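Long-range contact in cytolethal distending toxin protein B (Haemophilus ducreyi, PDB 1SR4), which is the probable nuclease subunit of a bacterial genotoxin, built on a DNase I-like fold and associated with DNA damage in target cells: residues P193-T205 against Y217-A231. Residues are numbered along the deposited sequence; the frame is centred on the assembly and turned at random.
Sequences PAVSENTIIIAPT and YAILHDAHLPRREQA
The H221 ring meets N198 at its edge: ND1 donates to N198 O at 2.8 Å, with the acceptor lying close to the ring plane and the donor in the carbonyl plane. A223 N sits above one face, near the ring's margin, and the W172 ring also meets the imidazole, the planes inclined to each other. N198 ND2 lies over one face of the R227 guanidinium, the amide and guanidinium planes nearly perpendicular (88°); both are donors, so no hydrogen bond forms. N198 ND2 instead donates to A194 O, 2.6 Å away, which holds the amide in place. Around the Y217 ring, I201 CG2 (3.7 Å from Y217 CD1) and A203 CB approach obliquely, while F178 stacks on it, and Y217 OH hydrogen-bonds to R180 O.

Between these groups, 200-202 and 217-221 pair antiparallel. I200 and L220 exchange two backbone hydrogen bonds, I202 and A218 two more, and I201 sits opposite I219 in the non-hydrogen-bonded pair. On one face I200 CG2 lies 3.6 Å from L220 CD1, and I202 CD1 reaches the other branch of the same leucine, CD2. I219 and I201 share the opposite face, which helix 182-189 covers.

With chi2 bent to -72°, the Q230 amide receives D222 N at OE1 (2.8 Å) and gives NE2 to D222 O, while its CB packs on I200 CB.

R228 N donates almost straight (170°) to E197 O, which also accepts from a water that takes the hydrogen of Q230 N. The E197 carboxylate makes a long ion pair with R228; its approach to R227 is doubtful, OE1 being modelled too close to that side chain. Backbone hydrogen bonds and the H221 imidazole bond, more than charge, therefore appear to join 193-205, with its edge strand of the DNase I-like sandwich, to 217-231.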
ATOM      1  N   PRO B 193      24.903  -2.407  26.018  1.00 30.27           N
ATOM      2  CA  PRO B 193      24.148  -1.632  27.006  1.00 28.25           C
ATOM      3  C   PRO B 193      23.839  -0.187  26.640  1.00 26.11           C
ATOM      4  O   PRO B 193      22.699   0.240  26.757  1.00 25.91           O
ATOM      5  CB  PRO B 193      25.007  -1.750  28.268  1.00 29.49           C
ATOM      6  CG  PRO B 193      25.641  -3.110  28.106  1.00 30.43           C
ATOM      7  CD  PRO B 193      26.056  -3.075  26.649  1.00 29.68           C
ATOM      8  N   ALA B 194      24.834   0.572  26.198  1.00 24.20           N
ATOM      9  CA  ALA B 194      24.581   1.969  25.863  1.00 24.68           C
ATOM     10  C   ALA B 194      23.597   2.137  24.699  1.00 23.68           C
ATOM     11  O   ALA B 194      22.787   3.064  24.682  1.00 23.21           O
ATOM     12  CB  ALA B 194      25.896   2.686  25.549  1.00 24.44           C
ATOM     13  N   VAL B 195      23.666   1.240  23.730  1.00 22.57           N
ATOM     14  CA  VAL B 195      22.773   1.314  22.585  1.00 20.95           C
ATOM     15  C   VAL B 195      21.368   0.932  23.026  1.00 20.29           C
ATOM     16  O   VAL B 195      20.388   1.646  22.761  1.00 19.39           O
ATOM     17  CB  VAL B 195      23.228   0.351  21.471  1.00 20.86           C
ATOM     18  CG1 VAL B 195      22.214   0.357  20.333  1.00 21.54           C
ATOM     19  CG2 VAL B 195      24.596   0.762  20.964  1.00 21.08           C
ATOM     20  N   SER B 196      21.296  -0.204  23.707  1.00 19.25           N
ATOM     21  CA  SER B 196      20.054  -0.759  24.213  1.00 21.14           C
ATOM     22  C   SER B 196      19.300   0.231  25.099  1.00 22.76           C
ATOM     23  O   SER B 196      18.077   0.355  25.015  1.00 23.24           O
ATOM     24  CB  SER B 196      20.375  -2.033  24.999  1.00 23.16           C
ATOM     25  OG  SER B 196      19.215  -2.657  25.521  1.00 24.16           O
ATOM     26  N   GLU B 197      20.027   0.950  25.941  1.00 22.16           N
ATOM     27  CA  GLU B 197      19.384   1.899  26.840  1.00 23.26           C
ATOM     28  C   GLU B 197      19.013   3.223  26.168  1.00 20.92           C
ATOM     29  O   GLU B 197      18.197   3.982  26.678  1.00 21.14           O
ATOM     30  CB  GLU B 197      20.281   2.141  28.060  1.00 26.44           C
ATOM     31  CG  GLU B 197      20.596   0.848  28.823  1.00 31.41           C
ATOM     32  CD  GLU B 197      21.313   1.085  30.144  1.00 34.73           C
ATOM     33  OE1 GLU B 197      21.846   2.204  30.340  1.00 34.12           O
ATOM     34  OE2 GLU B 197      21.344   0.143  30.974  1.00 35.96           O
ATOM     35  N   ASN B 198      19.596   3.499  25.013  1.00 19.38           N
ATOM     36  CA  ASN B 198      19.279   4.748  24.329  1.00 17.50           C
ATOM     37  C   ASN B 198      18.348   4.562  23.138  1.00 15.43           C
ATOM     38  O   ASN B 198      18.138   5.491  22.364  1.00 13.57           O
ATOM     39  CB  ASN B 198      20.569   5.432  23.886  1.00 19.80           C
ATOM     40  CG  ASN B 198      21.292   6.097  25.037  1.00 23.61           C
ATOM     41  OD1 ASN B 198      20.789   7.053  25.621  1.00 26.02           O
ATOM     42  ND2 ASN B 198      22.472   5.593  25.372  1.00 23.70           N
ATOM     43  N   THR B 199      17.785   3.368  22.990  1.00 13.43           N
ATOM     44  CA  THR B 199      16.882   3.106  21.867  1.00 14.03           C
ATOM     45  C   THR B 199      15.618   2.389  22.283  1.00 14.85           C
ATOM     46  O   THR B 199      15.538   1.818  23.368  1.00 14.59           O
ATOM     47  CB  THR B 199      17.538   2.217  20.795  1.00 13.53           C
ATOM     48  OG1 THR B 199      17.927   0.974  21.398  1.00 14.56           O
ATOM     49  CG2 THR B 199      18.744   2.910  20.184  1.00 13.03           C
ATOM     50  N   ILE B 200      14.627   2.409  21.400  1.00 15.24           N
ATOM     51  CA  ILE B 200      13.384   1.728  21.682  1.00 15.71           C
ATOM     52  C   ILE B 200      12.867   1.145  20.371  1.00 14.97           C
ATOM     53  O   ILE B 200      12.829   1.833  19.352  1.00 12.66           O
ATOM     54  CB  ILE B 200      12.358   2.709  22.334  1.00 18.59           C
ATOM     55  CG1 ILE B 200      11.162   1.937  22.902  1.00 20.37           C
ATOM     56  CG2 ILE B 200      11.975   3.804  21.347  1.00 19.22           C
ATOM     57  CD1 ILE B 200      10.146   1.570  21.922  1.00 25.80           C
ATOM     58  N   ILE B 201      12.513  -0.138  20.407  1.00 15.01           N
ATOM     59  CA  ILE B 201      11.986  -0.826  19.234  1.00 15.61           C
ATOM     60  C   ILE B 201      10.481  -0.560  19.174  1.00 15.59           C
ATOM     61  O   ILE B 201       9.781  -0.774  20.161  1.00 14.67           O
ATOM     62  CB  ILE B 201      12.175  -2.362  19.329  1.00 17.41           C
ATOM     63  CG1 ILE B 201      13.664  -2.741  19.370  1.00 18.70           C
ATOM     64  CG2 ILE B 201      11.490  -3.041  18.142  1.00 15.86           C
ATOM     65  CD1 ILE B 201      14.380  -2.468  18.123  1.00 24.45           C
ATOM     66  N   ILE B 202       9.995  -0.082  18.028  1.00 13.90           N
ATOM     67  CA  ILE B 202       8.566   0.175  17.846  1.00 14.77           C
ATOM     68  C   ILE B 202       8.116  -0.750  16.719  1.00 13.57           C
ATOM     69  O   ILE B 202       8.556  -0.598  15.567  1.00 12.85           O
ATOM     70  CB  ILE B 202       8.272   1.659  17.448  1.00 15.60           C
ATOM     71  CG1 ILE B 202       8.610   2.611  18.606  1.00 19.18           C
ATOM     72  CG2 ILE B 202       6.786   1.844  17.188  1.00 15.69           C
ATOM     73  CD1 ILE B 202      10.060   2.917  18.741  1.00 27.17           C
ATOM     74  N   ALA B 203       7.229  -1.689  17.047  1.00 11.90           N
ATOM     75  CA  ALA B 203       6.764  -2.672  16.064  1.00 13.01           C
ATOM     76  C   ALA B 203       5.311  -3.120  16.205  1.00 12.20           C
ATOM     77  O   ALA B 203       4.742  -3.079  17.284  1.00 11.54           O
ATOM     78  CB  ALA B 203       7.676  -3.914  16.127  1.00 13.05           C
ATOM     79  N   PRO B 204       4.694  -3.556  15.099  1.00 12.86           N
ATOM     80  CA  PRO B 204       3.298  -4.014  15.190  1.00 14.02           C
ATOM     81  C   PRO B 204       3.316  -5.338  15.942  1.00 14.05           C
ATOM     82  O   PRO B 204       4.377  -5.912  16.152  1.00 12.81           O
ATOM     83  CB  PRO B 204       2.896  -4.282  13.737  1.00 15.80           C
ATOM     84  CG  PRO B 204       4.006  -3.674  12.887  1.00 15.02           C
ATOM     85  CD  PRO B 204       5.242  -3.728  13.740  1.00 12.01           C
ATOM     86  N   THR B 205       2.143  -5.816  16.347  1.00 14.74           N
ATOM     87  CA  THR B 205       2.028  -7.125  16.987  1.00 15.76           C
ATOM     88  C   THR B 205       1.295  -8.002  15.965  1.00 15.94           C
ATOM     89  O   THR B 205       0.998  -9.166  16.226  1.00 16.66           O
ATOM     90  CB  THR B 205       1.190  -7.099  18.287  1.00 17.32           C
ATOM     91  OG1 THR B 205      -0.090  -6.522  18.013  1.00 16.38           O
ATOM     92  CG2 THR B 205       1.908  -6.310  19.381  1.00 14.41           C
ATOM     93  N   TYR B 217       9.718  -3.173  10.991  1.00 10.46           N
ATOM     94  CA  TYR B 217       9.407  -2.263  12.072  1.00 10.56           C
ATOM     95  C   TYR B 217      10.496  -1.213  12.195  1.00 10.50           C
ATOM     96  O   TYR B 217      11.243  -0.966  11.245  1.00 10.46           O
ATOM     97  CB  TYR B 217       9.214  -3.039  13.392  1.00  7.33           C
ATOM     98  CG  TYR B 217      10.283  -4.074  13.690  1.00  7.99           C
ATOM     99  CD1 TYR B 217      11.400  -3.757  14.466  1.00  8.29           C
ATOM    100  CD2 TYR B 217      10.168  -5.384  13.210  1.00  9.01           C
ATOM    101  CE1 TYR B 217      12.384  -4.725  14.760  1.00  9.43           C
ATOM    102  CE2 TYR B 217      11.139  -6.355  13.491  1.00  7.00           C
ATOM    103  CZ  TYR B 217      12.243  -6.018  14.263  1.00  9.56           C
ATOM    104  OH  TYR B 217      13.218  -6.960  14.510  1.00 10.17           O
ATOM    105  N   ALA B 218      10.575  -0.578  13.350  1.00 10.00           N
ATOM    106  CA  ALA B 218      11.573   0.461  13.537  1.00 11.32           C
ATOM    107  C   ALA B 218      12.259   0.426  14.896  1.00 11.47           C
ATOM    108  O   ALA B 218      11.784  -0.211  15.841  1.00 12.84           O
ATOM    109  CB  ALA B 218      10.915   1.834  13.332  1.00 10.58           C
ATOM    110  N   ILE B 219      13.402   1.098  14.972  1.00 12.78           N
ATOM    111  CA  ILE B 219      14.115   1.257  16.223  1.00 13.28           C
ATOM    112  C   ILE B 219      14.529   2.725  16.211  1.00 14.16           C
ATOM    113  O   ILE B 219      15.015   3.243  15.193  1.00 12.89           O
ATOM    114  CB  ILE B 219      15.350   0.328  16.364  1.00 15.00           C
ATOM    115  CG1 ILE B 219      15.992   0.579  17.736  1.00 15.81           C
ATOM    116  CG2 ILE B 219      16.352   0.573  15.246  1.00 16.28           C
ATOM    117  CD1 ILE B 219      16.907  -0.547  18.221  1.00 15.78           C
ATOM    118  N   LEU B 220      14.322   3.422  17.318  1.00 12.59           N
ATOM    119  CA  LEU B 220      14.676   4.836  17.305  1.00 15.05           C
ATOM    120  C   LEU B 220      15.350   5.368  18.549  1.00 14.16           C
ATOM    121  O   LEU B 220      15.334   4.738  19.597  1.00 14.13           O
ATOM    122  CB  LEU B 220      13.428   5.670  17.030  1.00 15.08           C
ATOM    123  CG  LEU B 220      12.281   5.611  18.035  1.00 16.92           C
ATOM    124  CD1 LEU B 220      12.537   6.584  19.185  1.00 17.87           C
ATOM    125  CD2 LEU B 220      10.986   6.007  17.325  1.00 19.97           C
ATOM    126  N   HIS B 221      15.969   6.530  18.399  1.00 14.95           N
ATOM    127  CA  HIS B 221      16.609   7.207  19.513  1.00 16.84           C
ATOM    128  C   HIS B 221      15.998   8.605  19.513  1.00 17.20           C
ATOM    129  O   HIS B 221      16.137   9.349  18.540  1.00 16.57           O
ATOM    130  CB  HIS B 221      18.126   7.322  19.326  1.00 17.80           C
ATOM    131  CG  HIS B 221      18.763   8.286  20.283  1.00 20.13           C
ATOM    132  ND1 HIS B 221      18.748   8.094  21.648  1.00 19.95           N
ATOM    133  CD2 HIS B 221      19.345   9.492  20.080  1.00 19.65           C
ATOM    134  CE1 HIS B 221      19.290   9.141  22.246  1.00 19.53           C
ATOM    135  NE2 HIS B 221      19.660  10.003  21.318  1.00 19.85           N
ATOM    136  N   ASP B 222      15.284   8.948  20.580  1.00 17.32           N
ATOM    137  CA  ASP B 222      14.690  10.275  20.677  1.00 18.83           C
ATOM    138  C   ASP B 222      15.592  11.116  21.571  1.00 19.03           C
ATOM    139  O   ASP B 222      15.646  10.893  22.776  1.00 20.30           O
ATOM    140  CB  ASP B 222      13.299  10.209  21.296  1.00 18.80           C
ATOM    141  CG  ASP B 222      12.640  11.575  21.381  1.00 20.05           C
ATOM    142  OD1 ASP B 222      13.353  12.601  21.344  1.00 20.23           O
ATOM    143  OD2 ASP B 222      11.405  11.626  21.497  1.00 22.58           O
ATOM    144  N   ALA B 223      16.294  12.073  20.982  1.00 19.40           N
ATOM    145  CA  ALA B 223      17.205  12.926  21.742  1.00 20.74           C
ATOM    146  C   ALA B 223      16.530  13.670  22.896  1.00 22.02           C
ATOM    147  O   ALA B 223      17.211  14.142  23.806  1.00 21.68           O
ATOM    148  CB  ALA B 223      17.876  13.927  20.810  1.00 19.08           C
ATOM    149  N   HIS B 224      15.201  13.789  22.849  1.00 22.80           N
ATOM    150  CA  HIS B 224      14.454  14.482  23.901  1.00 24.01           C
ATOM    151  C   HIS B 224      14.270  13.617  25.130  1.00 23.91           C
ATOM    152  O   HIS B 224      13.818  14.094  26.162  1.00 24.86           O
ATOM    153  CB  HIS B 224      13.053  14.883  23.432  1.00 24.44           C
ATOM    154  CG  HIS B 224      13.041  15.879  22.323  1.00 24.55           C
ATOM    155  ND1 HIS B 224      13.181  15.521  20.999  1.00 25.65           N
ATOM    156  CD2 HIS B 224      12.887  17.221  22.336  1.00 24.92           C
ATOM    157  CE1 HIS B 224      13.108  16.602  20.245  1.00 24.66           C
ATOM    158  NE2 HIS B 224      12.931  17.646  21.032  1.00 25.69           N
ATOM    159  N   LEU B 225      14.593  12.339  25.025  1.00 24.51           N
ATOM    160  CA  LEU B 225      14.402  11.458  26.162  1.00 25.78           C
ATOM    161  C   LEU B 225      15.726  10.948  26.713  1.00 27.59           C
ATOM    162  O   LEU B 225      16.662  10.680  25.965  1.00 27.74           O
ATOM    163  CB  LEU B 225      13.481  10.296  25.768  1.00 24.47           C
ATOM    164  CG  LEU B 225      12.063  10.659  25.275  1.00 24.45           C
ATOM    165  CD1 LEU B 225      11.317   9.384  24.875  1.00 23.71           C
ATOM    166  CD2 LEU B 225      11.286  11.397  26.371  1.00 24.58           C
ATOM    167  N   PRO B 226      15.825  10.817  28.040  1.00 29.22           N
ATOM    168  CA  PRO B 226      17.077  10.337  28.628  1.00 31.27           C
ATOM    169  C   PRO B 226      17.260   8.826  28.496  1.00 30.28           C
ATOM    170  O   PRO B 226      16.325   8.094  28.147  1.00 28.63           O
ATOM    171  CB  PRO B 226      16.964  10.767  30.100  1.00 31.40           C
ATOM    172  CG  PRO B 226      15.868  11.833  30.097  1.00 32.48           C
ATOM    173  CD  PRO B 226      14.906  11.290  29.086  1.00 31.10           C
ATOM    174  N   ARG B 227      18.475   8.372  28.782  1.00 31.32           N
ATOM    175  CA  ARG B 227      18.792   6.957  28.737  1.00 32.48           C
ATOM    176  C   ARG B 227      17.784   6.215  29.604  1.00 31.75           C
ATOM    177  O   ARG B 227      17.343   6.731  30.631  1.00 31.57           O
ATOM    178  CB  ARG B 227      20.209   6.704  29.270  1.00 37.13           C
ATOM    179  CG  ARG B 227      20.568   5.223  29.367  1.00 43.20           C
ATOM    180  CD  ARG B 227      22.020   4.997  29.767  1.00 48.96           C
ATOM    181  NE  ARG B 227      22.943   5.702  28.881  1.00 53.86           N
ATOM    182  CZ  ARG B 227      24.165   5.273  28.574  1.00 55.71           C
ATOM    183  NH1 ARG B 227      24.932   5.989  27.760  1.00 56.62           N
ATOM    184  NH2 ARG B 227      24.614   4.124  29.067  1.00 55.70           N
ATOM    185  N   ARG B 228      17.411   5.013  29.167  1.00 30.36           N
ATOM    186  CA  ARG B 228      16.475   4.159  29.881  1.00 30.60           C
ATOM    187  C   ARG B 228      15.041   4.682  29.902  1.00 28.96           C
ATOM    188  O   ARG B 228      14.157   4.041  30.462  1.00 28.93           O
ATOM    189  CB  ARG B 228      16.979   3.935  31.316  1.00 33.65           C
ATOM    190  CG  ARG B 228      18.332   3.211  31.377  1.00 38.06           C
ATOM    191  CD  ARG B 228      19.146   3.586  32.609  1.00 41.48           C
ATOM    192  NE  ARG B 228      18.481   3.237  33.861  1.00 44.42           N
ATOM    193  CZ  ARG B 228      18.141   1.999  34.212  1.00 46.95           C
ATOM    194  NH1 ARG B 228      18.404   0.983  33.397  1.00 48.29           N
ATOM    195  NH2 ARG B 228      17.543   1.774  35.383  1.00 47.00           N
ATOM    196  N   GLU B 229      14.802   5.829  29.273  1.00 27.84           N
ATOM    197  CA  GLU B 229      13.461   6.414  29.263  1.00 27.10           C
ATOM    198  C   GLU B 229      12.839   6.512  27.862  1.00 25.72           C
ATOM    199  O   GLU B 229      11.813   7.172  27.679  1.00 23.57           O
ATOM    200  CB  GLU B 229      13.516   7.809  29.889  1.00 28.99           C
ATOM    201  CG  GLU B 229      14.167   7.837  31.265  1.00 34.15           C
ATOM    202  CD  GLU B 229      13.171   7.638  32.389  1.00 36.63           C
ATOM    203  OE1 GLU B 229      12.101   7.053  32.127  1.00 39.53           O
ATOM    204  OE2 GLU B 229      13.462   8.059  33.536  1.00 38.58           O
ATOM    205  N   GLN B 230      13.450   5.856  26.881  1.00 24.10           N
ATOM    206  CA  GLN B 230      12.944   5.905  25.504  1.00 22.58           C
ATOM    207  C   GLN B 230      11.521   5.333  25.356  1.00 22.49           C
ATOM    208  O   GLN B 230      10.779   5.704  24.439  1.00 18.65           O
ATOM    209  CB  GLN B 230      13.910   5.163  24.589  1.00 21.77           C
ATOM    210  CG  GLN B 230      15.317   5.776  24.542  1.00 21.81           C
ATOM    211  CD  GLN B 230      15.346   7.081  23.785  1.00 20.06           C
ATOM    212  OE1 GLN B 230      14.744   7.199  22.723  1.00 21.52           O
ATOM    213  NE2 GLN B 230      16.040   8.070  24.324  1.00 22.80           N
ATOM    214  N   ALA B 231      11.127   4.450  26.268  1.00 22.75           N
ATOM    215  CA  ALA B 231       9.796   3.862  26.195  1.00 24.10           C
ATOM    216  C   ALA B 231       8.702   4.920  26.404  1.00 25.34           C
ATOM    217  O   ALA B 231       7.519   4.623  26.286  1.00 25.24           O
ATOM    218  CB  ALA B 231       9.658   2.734  27.211  1.00 25.08           C
TER
HETATM  219  O   HOH W   1      15.450   3.320  27.047  1.00 20.19           O